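Local coordinates for protein catalase-3 (Neurospora crassa, PDB 4AJ9) that breaks down hydrogen peroxide to water and oxygen with a heme cofactor, as a catalase probably protecting cells from peroxide toxicity, at residues C[73-81]-C[88-96]. Numbering follows the deposited sequence.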
loop_
_atom_site.group_PDB
_atom_site.type_symbol
_atom_site.label_atom_id
_atom_site.label_comp_id
_atom_site.label_asym_id
_atom_site.label_seq_id
_atom_site.Cartn_x
_atom_site.Cartn_y
_atom_site.Cartn_z
ATOM N N GLY C 73 -25.085 -12.081 -14.736
ATOM C CA GLY C 73 -26.397 -12.477 -15.194
ATOM C C GLY C 73 -27.312 -11.293 -15.387
ATOM O O GLY C 73 -26.856 -10.151 -15.507
ATOM N N ILE C 74 -28.614 -11.566 -15.402
ATOM C CA ILE C 74 -29.609 -10.526 -15.601
ATOM C C ILE C 74 -30.726 -10.697 -14.580
ATOM O O ILE C 74 -31.135 -11.817 -14.282
ATOM C CB ILE C 74 -30.217 -10.590 -17.021
ATOM C CG1 ILE C 74 -29.122 -10.501 -18.087
ATOM C CG2 ILE C 74 -31.247 -9.475 -17.220
ATOM C CD1 ILE C 74 -28.571 -9.120 -18.285
ATOM N N PHE C 75 -31.194 -9.583 -14.029
ATOM C CA PHE C 75 -32.386 -9.585 -13.195
ATOM C C PHE C 75 -33.520 -8.942 -13.984
ATOM O O PHE C 75 -33.334 -7.921 -14.637
ATOM C CB PHE C 75 -32.171 -8.837 -11.872
ATOM C CG PHE C 75 -33.450 -8.531 -11.140
ATOM C CD1 PHE C 75 -34.045 -9.481 -10.331
ATOM C CD2 PHE C 75 -34.075 -7.291 -11.290
ATOM C CE1 PHE C 75 -35.235 -9.209 -9.672
ATOM C CE2 PHE C 75 -35.261 -7.011 -10.624
ATOM C CZ PHE C 75 -35.840 -7.972 -9.814
ATOM N N THR C 76 -34.696 -9.545 -13.912
ATOM C CA THR C 76 -35.871 -9.014 -14.590
ATOM C C THR C 76 -36.976 -8.786 -13.580
ATOM O O THR C 76 -37.347 -9.693 -12.829
ATOM C CB THR C 76 -36.391 -9.983 -15.656
ATOM O OG1 THR C 76 -35.334 -10.302 -16.572
ATOM C CG2 THR C 76 -37.564 -9.343 -16.429
ATOM N N SER C 77 -37.495 -7.568 -13.544
ATOM C CA SER C 77 -38.598 -7.273 -12.646
ATOM C C SER C 77 -39.887 -7.864 -13.203
ATOM O O SER C 77 -40.127 -7.821 -14.409
ATOM C CB SER C 77 -38.736 -5.766 -12.426
ATOM O OG SER C 77 -39.813 -5.489 -11.548
ATOM N N TYR C 78 -40.695 -8.448 -12.327
ATOM C CA TYR C 78 -42.000 -8.970 -12.728
ATOM C C TYR C 78 -43.069 -7.883 -12.808
ATOM O O TYR C 78 -44.190 -8.140 -13.234
ATOM C CB TYR C 78 -42.456 -10.081 -11.778
ATOM C CG TYR C 78 -41.759 -11.405 -12.015
ATOM C CD1 TYR C 78 -40.909 -11.579 -13.099
ATOM C CD2 TYR C 78 -41.951 -12.473 -11.157
ATOM C CE1 TYR C 78 -40.272 -12.789 -13.326
ATOM C CE2 TYR C 78 -41.325 -13.681 -11.373
ATOM C CZ TYR C 78 -40.489 -13.835 -12.454
ATOM O OH TYR C 78 -39.871 -15.046 -12.652
ATOM N N GLY C 79 -42.736 -6.668 -12.399
ATOM C CA GLY C 79 -43.719 -5.608 -12.465
ATOM C C GLY C 79 -43.207 -4.238 -12.105
ATOM O O GLY C 79 -42.020 -4.027 -11.883
ATOM N N ASP C 80 -44.132 -3.294 -12.081
ATOM C CA ASP C 80 -43.858 -1.931 -11.680
ATOM C C ASP C 80 -44.157 -1.861 -10.199
ATOM O O ASP C 80 -45.318 -1.877 -9.806
ATOM C CB ASP C 80 -44.793 -0.997 -12.448
ATOM C CG ASP C 80 -44.705 0.442 -11.989
ATOM O OD1 ASP C 80 -44.187 0.704 -10.885
ATOM O OD2 ASP C 80 -45.163 1.317 -12.747
ATOM N N TRP C 81 -43.117 -1.804 -9.372
ATOM C CA TRP C 81 -43.315 -1.831 -7.925
ATOM C C TRP C 81 -43.227 -0.451 -7.279
ATOM O O TRP C 81 -42.944 -0.335 -6.091
ATOM C CB TRP C 81 -42.336 -2.806 -7.269
ATOM C CG TRP C 81 -42.392 -4.149 -7.895
ATOM C CD1 TRP C 81 -41.400 -4.776 -8.598
ATOM C CD2 TRP C 81 -43.518 -5.033 -7.916
ATOM N NE1 TRP C 81 -41.840 -6.000 -9.047
ATOM C CE2 TRP C 81 -43.134 -6.184 -8.636
ATOM C CE3 TRP C 81 -44.813 -4.963 -7.397
ATOM C CZ2 TRP C 81 -44.001 -7.256 -8.848
ATOM C CZ3 TRP C 81 -45.673 -6.031 -7.606
ATOM C CH2 TRP C 81 -45.261 -7.161 -8.323
ATOM N N SER C 88 -35.340 2.223 -8.999
ATOM C CA SER C 88 -35.495 2.243 -10.445
ATOM C C SER C 88 -35.485 0.843 -11.057
ATOM O O SER C 88 -36.196 0.574 -12.019
ATOM C CB SER C 88 -34.399 3.106 -11.082
ATOM O OG SER C 88 -34.333 2.886 -12.481
ATOM N N PHE C 89 -34.677 -0.053 -10.508
ATOM C CA PHE C 89 -34.577 -1.387 -11.089
ATOM C C PHE C 89 -35.849 -2.210 -10.861
ATOM O O PHE C 89 -36.034 -3.255 -11.477
ATOM C CB PHE C 89 -33.323 -2.123 -10.601
ATOM C CG PHE C 89 -33.437 -2.697 -9.210
ATOM C CD1 PHE C 89 -33.346 -1.875 -8.093
ATOM C CD2 PHE C 89 -33.605 -4.062 -9.022
ATOM C CE1 PHE C 89 -33.439 -2.403 -6.823
ATOM C CE2 PHE C 89 -33.686 -4.596 -7.750
ATOM C CZ PHE C 89 -33.612 -3.769 -6.654
ATOM N N LEU C 90 -36.726 -1.730 -9.986
ATOM C CA LEU C 90 -38.001 -2.404 -9.747
ATOM C C LEU C 90 -39.184 -1.610 -10.304
ATOM O O LEU C 90 -40.338 -1.888 -9.976
ATOM C CB LEU C 90 -38.183 -2.663 -8.252
ATOM C CG LEU C 90 -37.164 -3.642 -7.658
ATOM C CD1 LEU C 90 -37.192 -3.613 -6.143
ATOM C CD2 LEU C 90 -37.416 -5.058 -8.180
ATOM N N GLY C 91 -38.894 -0.643 -11.169
ATOM C CA GLY C 91 -39.887 0.339 -11.570
ATOM C C GLY C 91 -40.753 0.030 -12.783
ATOM O O GLY C 91 -41.645 0.801 -13.110
ATOM N N ALA C 92 -40.506 -1.088 -13.454
ATOM C CA ALA C 92 -41.350 -1.462 -14.594
ATOM C C ALA C 92 -41.338 -2.957 -14.856
ATOM O O ALA C 92 -40.319 -3.627 -14.662
ATOM C CB ALA C 92 -40.926 -0.710 -15.851
ATOM N N LYS C 93 -42.476 -3.478 -15.309
ATOM C CA LYS C 93 -42.569 -4.885 -15.680
ATOM C C LYS C 93 -41.596 -5.177 -16.810
ATOM O O LYS C 93 -41.499 -4.408 -17.766
ATOM C CB LYS C 93 -43.999 -5.253 -16.093
ATOM C CG LYS C 93 -44.173 -6.698 -16.541
ATOM C CD LYS C 93 -45.655 -7.044 -16.675
ATOM C CE LYS C 93 -45.869 -8.462 -17.199
ATOM N NZ LYS C 93 -45.423 -8.615 -18.617
ATOM N N ASP C 94 -40.871 -6.288 -16.676
ATOM C CA ASP C 94 -39.891 -6.736 -17.665
ATOM C C ASP C 94 -38.599 -5.903 -17.732
ATOM O O ASP C 94 -37.767 -6.121 -18.607
ATOM C CB ASP C 94 -40.529 -6.854 -19.053
ATOM C CG ASP C 94 -41.634 -7.920 -19.106
ATOM O OD1 ASP C 94 -41.559 -8.910 -18.347
ATOM O OD2 ASP C 94 -42.576 -7.768 -19.910
ATOM N N LYS C 95 -38.428 -4.961 -16.815
ATOM C CA LYS C 95 -37.196 -4.170 -16.782
ATOM C C LYS C 95 -36.012 -5.050 -16.414
ATOM O O LYS C 95 -36.051 -5.774 -15.425
ATOM C CB LYS C 95 -37.318 -3.031 -15.777
ATOM C CG LYS C 95 -36.150 -2.056 -15.763
ATOM C CD LYS C 95 -36.559 -0.805 -14.987
ATOM C CE LYS C 95 -35.509 0.288 -15.044
ATOM N NZ LYS C 95 -36.029 1.541 -14.376
ATOM N N GLN C 96 -34.957 -4.975 -17.215
ATOM C CA GLN C 96 -33.791 -5.824 -17.006
ATOM C C GLN C 96 -32.590 -5.035 -16.512
ATOM O O GLN C 96 -32.323 -3.927 -16.983
ATOM C CB GLN C 96 -33.446 -6.569 -18.291
ATOM C CG GLN C 96 -34.607 -7.396 -18.794
ATOM C CD GLN C 96 -34.195 -8.435 -19.795
ATOM O OE1 GLN C 96 -33.497 -8.137 -20.762
ATOM N NE2 GLN C 96 -34.630 -9.678 -19.574
#
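T76 and Q96 face each other as an antiparallel, non-hydrogen-bonded pair, where strand 68-77 meets the start of strand 96-104 in the antiparallel sheet of the catalase beta-barrel domain. Just beyond the pair S77 binds segment 88-96 twice: its N donates nearly straight to K95 O (3.0 Å), and its O accepts from D94 N at the type II turn A92-K95. Farther along, W81 N reaches L90 O at 2.8 Å, nearly in line with the carbonyl, and ties the chain leaving strand 68-77 to the loop that leads back.

On one face of the sheet T76 and Q96 run alongside each other. The Q96 amide donates from NE2 to T76 OG1 (3.1 Å), which stands 21° out of the amide plane. T76 OG1 lies beside the backbone N and anti to the carbonyl carbon (chi1 -55°), which turns the methyl CG2 anti to N and against D94 CA at 3.7 Å. Replacing T76 with valine would probably leave the Q96 amide without this acceptor and freer to turn. I74 crosses the same glutamine at a slant, its CG2 touching Q96 CB at 3.8 Å.

The F75 and L90 side chains cross almost at right angles, L90 CD2 lying 3.7 Å from F75 CZ. F89 sends its ring edge toward the face of F75 in an offset edge-to-face pair, planes at 61°, and F126 meets both rings. L90 CB lies at the edge of the W81 indole, whose NE1 is bonded to L307 O on strand 305-314. Within the loop, K95 NZ and G91 N grip S88 O from opposite faces of its carbonyl plane, and the same NZ also donates to S88 OG at 2.9 Å.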